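Local coordinates for Serine/threonine-protein acetyltransferase HopZ1a (Pseudomonas syringae pv. syringae, PDB 5KLP), which acetylates serine and threonine residues of proteins, and itself on lysine, with host tubulin among its targets, using inositol hexakisphosphate as cofactor, and so impairs plant microtubules and immunity, at residues A[102-112]-A[124-132]. The protein carries 10 engineered substitutions. Numbering follows the deposited sequence.
Sequences GPSAFRAIFPQ and HVMADVRLH
Asp128 OD2 is held by Arg107 NE in a salt bridge of 2.6 Å, bent and weak as a hydrogen bond. A water donates to OD2 and accepts from NH2 of both Arg107 and Arg130. Asp128 CG stands anti to its backbone N (chi1 -176°), and Arg107 turns back at chi2 (-53°) to lie alongside it. The guanidinium and carboxylate planes are 75° apart. Arg130 NH1 makes a salt bridge to Asp128 OD1 at 2.7 Å, weak as a hydrogen bond; it also bonds Val129 O, from the face of the carbonyl plane opposite to Phe106 N. The carboxylate probably offsets the two arginine charges. Ala105 CB covers one face of the Arg130 guanidinium.

Strands 105-110 and 125-130 run antiparallel, with paired backbone bonds at Phe106-Val129, Ala108-Ala127 and Phe110-Val125; the bond from Phe110 N to Val125 O is weak. Ser104 O extends the ladder to Leu131 N at 2.7 Å.

On the face with Phe106, Phe110, Val125 and Val129 both strands carry apolar side chains. Val129 CB sits over the centre of the Phe106 ring, 3.9 Å from its centroid. Val125 CG2 lies over the Phe110 ring, while Ala127 CB meets that ring's edge. Pro111 CB rests on a face of the His124 ring.

The pair lies in the central sheet of this YopJ-family acetyltransferase, between strands 85-87 and 138-143, and Val125 lies beside the active-site Glu143 of the latter. Helices 189-202 and 204-215 cover the Asp128 side, where Asp128 touches Ala200 of the inositol hexakisphosphate site; helix 153-167 touches Val125 and Gln112 on the other.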
ATOM      1  N   GLY A 102      -6.656 -10.346 -19.642  1.00 57.83           N
ATOM      2  CA  GLY A 102      -5.597  -9.387 -19.341  1.00 52.34           C
ATOM      3  C   GLY A 102      -4.200  -9.960 -19.113  1.00 46.88           C
ATOM      4  O   GLY A 102      -3.948 -11.139 -19.379  1.00 43.13           O
ATOM      5  N   PRO A 103      -3.279  -9.119 -18.607  1.00 39.11           N
ATOM      6  CA  PRO A 103      -1.861  -9.459 -18.439  1.00 34.31           C
ATOM      7  C   PRO A 103      -1.625 -10.502 -17.361  1.00 32.54           C
ATOM      8  O   PRO A 103      -2.412 -10.602 -16.424  1.00 33.36           O
ATOM      9  CB  PRO A 103      -1.217  -8.129 -18.015  1.00 37.24           C
ATOM     10  CG  PRO A 103      -2.272  -7.082 -18.179  1.00 38.95           C
ATOM     11  CD  PRO A 103      -3.582  -7.784 -18.069  1.00 39.83           C
ATOM     12  N   SER A 104      -0.521 -11.230 -17.479  1.00 29.87           N
ATOM     13  CA  SER A 104      -0.160 -12.256 -16.516  1.00 37.39           C
ATOM     14  C   SER A 104       0.248 -11.651 -15.177  1.00 38.02           C
ATOM     15  O   SER A 104       0.154 -12.313 -14.152  1.00 36.84           O
ATOM     16  CB  SER A 104       0.958 -13.138 -17.073  1.00 43.08           C
ATOM     17  OG  SER A 104       2.223 -12.495 -16.969  1.00 51.78           O
ATOM     18  N   ALA A 105       0.761 -10.423 -15.202  1.00 29.41           N
ATOM     19  CA  ALA A 105       1.118  -9.717 -13.975  1.00 26.96           C
ATOM     20  C   ALA A 105       0.385  -8.372 -13.902  1.00 31.31           C
ATOM     21  O   ALA A 105       0.513  -7.548 -14.808  1.00 28.48           O
ATOM     22  CB  ALA A 105       2.627  -9.507 -13.893  1.00 28.06           C
ATOM     23  N   PHE A 106      -0.372  -8.131 -12.835  1.00 24.22           N
ATOM     24  CA  PHE A 106      -0.965  -6.808 -12.663  1.00 21.82           C
ATOM     25  C   PHE A 106      -1.159  -6.461 -11.195  1.00 24.00           C
ATOM     26  O   PHE A 106      -1.020  -7.316 -10.312  1.00 20.63           O
ATOM     27  CB  PHE A 106      -2.290  -6.696 -13.436  1.00 19.27           C
ATOM     28  CG  PHE A 106      -3.418  -7.536 -12.890  1.00 25.26           C
ATOM     29  CD1 PHE A 106      -4.296  -7.015 -11.946  1.00 26.63           C
ATOM     30  CD2 PHE A 106      -3.631  -8.827 -13.350  1.00 28.47           C
ATOM     31  CE1 PHE A 106      -5.349  -7.775 -11.449  1.00 21.72           C
ATOM     32  CE2 PHE A 106      -4.681  -9.588 -12.861  1.00 26.67           C
ATOM     33  CZ  PHE A 106      -5.546  -9.057 -11.907  1.00 22.28           C
ATOM     34  N   ARG A 107      -1.458  -5.193 -10.944  1.00 17.83           N
ATOM     35  CA  ARG A 107      -1.659  -4.718  -9.586  1.00 16.83           C
ATOM     36  C   ARG A 107      -3.047  -4.092  -9.505  1.00 24.90           C
ATOM     37  O   ARG A 107      -3.563  -3.569 -10.499  1.00 23.35           O
ATOM     38  CB  ARG A 107      -0.601  -3.675  -9.184  1.00 35.60           C
ATOM     39  CG  ARG A 107       0.821  -3.831  -9.774  1.00 43.65           C
ATOM     40  CD  ARG A 107       1.378  -5.180  -9.545  1.00 48.14           C
ATOM     41  NE  ARG A 107       2.822  -5.345  -9.746  1.00 46.02           N
ATOM     42  CZ  ARG A 107       3.474  -5.283 -10.907  1.00 41.14           C
ATOM     43  NH1 ARG A 107       2.859  -4.970 -12.038  1.00 33.87           N
ATOM     44  NH2 ARG A 107       4.777  -5.511 -10.925  1.00 45.39           N
ATOM     45  N   ALA A 108      -3.652  -4.150  -8.325  1.00 15.84           N
ATOM     46  CA  ALA A 108      -5.000  -3.639  -8.144  1.00 21.69           C
ATOM     47  C   ALA A 108      -5.108  -2.889  -6.818  1.00 30.69           C
ATOM     48  O   ALA A 108      -4.578  -3.347  -5.804  1.00 24.33           O
ATOM     49  CB  ALA A 108      -6.010  -4.777  -8.194  1.00 19.01           C
ATOM     50  N   ILE A 109      -5.798  -1.750  -6.833  1.00 14.78           N
ATOM     51  CA  ILE A 109      -6.140  -1.030  -5.617  1.00 14.38           C
ATOM     52  C   ILE A 109      -7.652  -1.007  -5.473  1.00 19.05           C
ATOM     53  O   ILE A 109      -8.372  -0.704  -6.422  1.00 20.38           O
ATOM     54  CB  ILE A 109      -5.590   0.405  -5.634  1.00 18.26           C
ATOM     55  CG1 ILE A 109      -4.064   0.381  -5.756  1.00 20.74           C
ATOM     56  CG2 ILE A 109      -6.033   1.188  -4.384  1.00 14.18           C
ATOM     57  CD1 ILE A 109      -3.438   1.746  -5.992  1.00 15.85           C
ATOM     58  N   PHE A 110      -8.150  -1.341  -4.292  1.00 16.25           N
ATOM     59  CA  PHE A 110      -9.592  -1.380  -4.110  1.00 17.48           C
ATOM     60  C   PHE A 110      -9.916  -1.115  -2.654  1.00 16.45           C
ATOM     61  O   PHE A 110      -9.107  -1.403  -1.774  1.00 17.43           O
ATOM     62  CB  PHE A 110     -10.169  -2.729  -4.571  1.00 15.30           C
ATOM     63  CG  PHE A 110      -9.551  -3.922  -3.891  1.00 17.14           C
ATOM     64  CD1 PHE A 110     -10.055  -4.398  -2.694  1.00 14.08           C
ATOM     65  CD2 PHE A 110      -8.458  -4.561  -4.456  1.00 22.26           C
ATOM     66  CE1 PHE A 110      -9.475  -5.517  -2.061  1.00 18.73           C
ATOM     67  CE2 PHE A 110      -7.865  -5.672  -3.830  1.00 22.46           C
ATOM     68  CZ  PHE A 110      -8.379  -6.145  -2.635  1.00 22.43           C
ATOM     69  N   PRO A 111     -11.096  -0.548  -2.397  1.00 16.32           N
ATOM     70  CA  PRO A 111     -11.524  -0.312  -1.021  1.00 19.12           C
ATOM     71  C   PRO A 111     -12.075  -1.600  -0.421  1.00 16.42           C
ATOM     72  O   PRO A 111     -12.305  -2.558  -1.168  1.00 16.20           O
ATOM     73  CB  PRO A 111     -12.613   0.744  -1.183  1.00 18.31           C
ATOM     74  CG  PRO A 111     -13.244   0.379  -2.516  1.00 20.25           C
ATOM     75  CD  PRO A 111     -12.090  -0.064  -3.374  1.00 20.28           C
ATOM     76  N   GLN A 112     -12.266  -1.627   0.894  1.00 19.93           N
ATOM     77  CA  GLN A 112     -12.919  -2.755   1.546  1.00 22.13           C
ATOM     78  C   GLN A 112     -14.431  -2.617   1.456  1.00 22.69           C
ATOM     79  O   GLN A 112     -14.948  -1.511   1.318  1.00 20.13           O
ATOM     80  CB  GLN A 112     -12.504  -2.860   3.007  1.00 17.28           C
ATOM     81  CG  GLN A 112     -11.004  -2.885   3.206  1.00 23.09           C
ATOM     82  CD  GLN A 112     -10.354  -4.113   2.598  1.00 29.73           C
ATOM     83  OE1 GLN A 112     -10.909  -5.207   2.628  1.00 30.56           O
ATOM     84  NE2 GLN A 112      -9.177  -3.927   2.022  1.00 40.44           N
ATOM     85  N   HIS A 124      -8.347   1.191   1.849  1.00 17.75           N
ATOM     86  CA  HIS A 124      -7.794   0.539   0.668  1.00 14.66           C
ATOM     87  C   HIS A 124      -6.595  -0.366   0.917  1.00 13.61           C
ATOM     88  O   HIS A 124      -5.801  -0.143   1.829  1.00 15.84           O
ATOM     89  CB  HIS A 124      -7.404   1.607  -0.349  1.00 14.70           C
ATOM     90  CG  HIS A 124      -8.575   2.334  -0.928  1.00 17.00           C
ATOM     91  ND1 HIS A 124      -9.362   3.189  -0.187  1.00 16.28           N
ATOM     92  CD2 HIS A 124      -9.111   2.309  -2.171  1.00 16.28           C
ATOM     93  CE1 HIS A 124     -10.323   3.676  -0.954  1.00 14.25           C
ATOM     94  NE2 HIS A 124     -10.197   3.153  -2.160  1.00 21.36           N
ATOM     95  N   VAL A 125      -6.464  -1.383   0.077  1.00 16.05           N
ATOM     96  CA  VAL A 125      -5.259  -2.198   0.051  1.00 15.53           C
ATOM     97  C   VAL A 125      -4.814  -2.337  -1.390  1.00 16.03           C
ATOM     98  O   VAL A 125      -5.522  -1.921  -2.309  1.00 15.29           O
ATOM     99  CB  VAL A 125      -5.486  -3.592   0.663  1.00 15.30           C
ATOM    100  CG1 VAL A 125      -5.889  -3.454   2.135  1.00 15.93           C
ATOM    101  CG2 VAL A 125      -6.542  -4.348  -0.142  1.00 13.89           C
HETATM  102  N   MSE A 126      -3.629  -2.905  -1.575  1.00 17.99           N
HETATM  103  CA  MSE A 126      -3.065  -3.151  -2.892  1.00 18.12           C
HETATM  104  C   MSE A 126      -2.918  -4.643  -3.087  1.00 24.24           C
HETATM  105  O   MSE A 126      -2.377  -5.329  -2.211  1.00 22.41           O
HETATM  106  CB  MSE A 126      -1.709  -2.458  -3.037  1.00 17.14           C
HETATM  107  CG  MSE A 126      -1.172  -2.394  -4.461  1.00 22.51           C
HETATM  108 SE   MSE A 126      -0.228  -4.001  -5.022  1.00 31.76          SE
HETATM  109  CE  MSE A 126       1.230  -3.966  -3.693  1.00 18.31           C
ATOM    110  N   ALA A 127      -3.385  -5.155  -4.226  1.00 19.43           N
ATOM    111  CA  ALA A 127      -3.142  -6.560  -4.539  1.00 22.91           C
ATOM    112  C   ALA A 127      -2.223  -6.685  -5.739  1.00 21.20           C
ATOM    113  O   ALA A 127      -2.453  -6.064  -6.780  1.00 22.09           O
ATOM    114  CB  ALA A 127      -4.451  -7.308  -4.792  1.00 19.10           C
ATOM    115  N   ASP A 128      -1.177  -7.487  -5.563  1.00 16.42           N
ATOM    116  CA  ASP A 128      -0.218  -7.811  -6.609  1.00 17.10           C
ATOM    117  C   ASP A 128      -0.504  -9.234  -7.110  1.00 20.47           C
ATOM    118  O   ASP A 128      -0.489 -10.180  -6.330  1.00 22.07           O
ATOM    119  CB  ASP A 128       1.209  -7.689  -6.060  1.00 18.01           C
ATOM    120  CG  ASP A 128       2.273  -7.927  -7.124  1.00 21.45           C
ATOM    121  OD1 ASP A 128       2.589  -9.096  -7.418  1.00 27.47           O
ATOM    122  OD2 ASP A 128       2.800  -6.939  -7.665  1.00 23.98           O
ATOM    123  N   VAL A 129      -0.781  -9.378  -8.403  1.00 19.45           N
ATOM    124  CA  VAL A 129      -1.351 -10.613  -8.926  1.00 23.55           C
ATOM    125  C   VAL A 129      -0.473 -11.249 -10.001  1.00 22.11           C
ATOM    126  O   VAL A 129       0.160 -10.544 -10.777  1.00 22.74           O
ATOM    127  CB  VAL A 129      -2.775 -10.349  -9.521  1.00 21.26           C
ATOM    128  CG1 VAL A 129      -3.372 -11.619 -10.159  1.00 19.55           C
ATOM    129  CG2 VAL A 129      -3.708  -9.780  -8.454  1.00 20.64           C
ATOM    130  N   ARG A 130      -0.422 -12.580 -10.017  1.00 20.78           N
ATOM    131  CA  ARG A 130       0.101 -13.325 -11.157  1.00 23.73           C
ATOM    132  C   ARG A 130      -0.911 -14.345 -11.660  1.00 27.96           C
ATOM    133  O   ARG A 130      -1.480 -15.106 -10.870  1.00 26.36           O
ATOM    134  CB  ARG A 130       1.403 -14.059 -10.825  1.00 26.07           C
ATOM    135  CG  ARG A 130       2.539 -13.170 -10.422  1.00 27.33           C
ATOM    136  CD  ARG A 130       3.064 -12.289 -11.556  1.00 28.63           C
ATOM    137  NE  ARG A 130       4.222 -11.549 -11.067  1.00 25.92           N
ATOM    138  CZ  ARG A 130       4.144 -10.469 -10.293  1.00 23.72           C
ATOM    139  NH1 ARG A 130       2.958  -9.974  -9.944  1.00 23.25           N
ATOM    140  NH2 ARG A 130       5.253  -9.879  -9.873  1.00 22.23           N
ATOM    141  N   LEU A 131      -1.151 -14.336 -12.967  1.00 28.78           N
ATOM    142  CA  LEU A 131      -1.916 -15.395 -13.616  1.00 35.57           C
ATOM    143  C   LEU A 131      -0.953 -16.497 -13.991  1.00 38.74           C
ATOM    144  O   LEU A 131       0.216 -16.225 -14.256  1.00 46.01           O
ATOM    145  CB  LEU A 131      -2.653 -14.878 -14.851  1.00 40.04           C
ATOM    146  CG  LEU A 131      -3.613 -13.720 -14.575  1.00 42.61           C
ATOM    147  CD1 LEU A 131      -4.246 -13.221 -15.872  1.00 49.83           C
ATOM    148  CD2 LEU A 131      -4.672 -14.086 -13.543  1.00 38.74           C
ATOM    149  N   HIS A 132      -1.423 -17.742 -13.984  1.00 37.52           N
ATOM    150  CA  HIS A 132      -0.544 -18.882 -14.221  1.00 43.08           C
ATOM    151  C   HIS A 132      -1.132 -19.850 -15.249  1.00 49.56           C
ATOM    152  O   HIS A 132      -2.351 -19.997 -15.357  1.00 48.99           O
ATOM    153  CB  HIS A 132      -0.274 -19.619 -12.903  1.00 41.23           C
ATOM    154  CG  HIS A 132       0.446 -18.787 -11.886  1.00 35.62           C
ATOM    155  ND1 HIS A 132       1.745 -18.356 -12.058  1.00 37.02           N
ATOM    156  CD2 HIS A 132       0.034 -18.277 -10.704  1.00 31.76           C
ATOM    157  CE1 HIS A 132       2.105 -17.624 -11.018  1.00 34.24           C
ATOM    158  NE2 HIS A 132       1.086 -17.561 -10.180  1.00 30.84           N
TER
HETATM  159  O   HOH W   1       5.301  -7.245  -8.357  1.00 18.46           O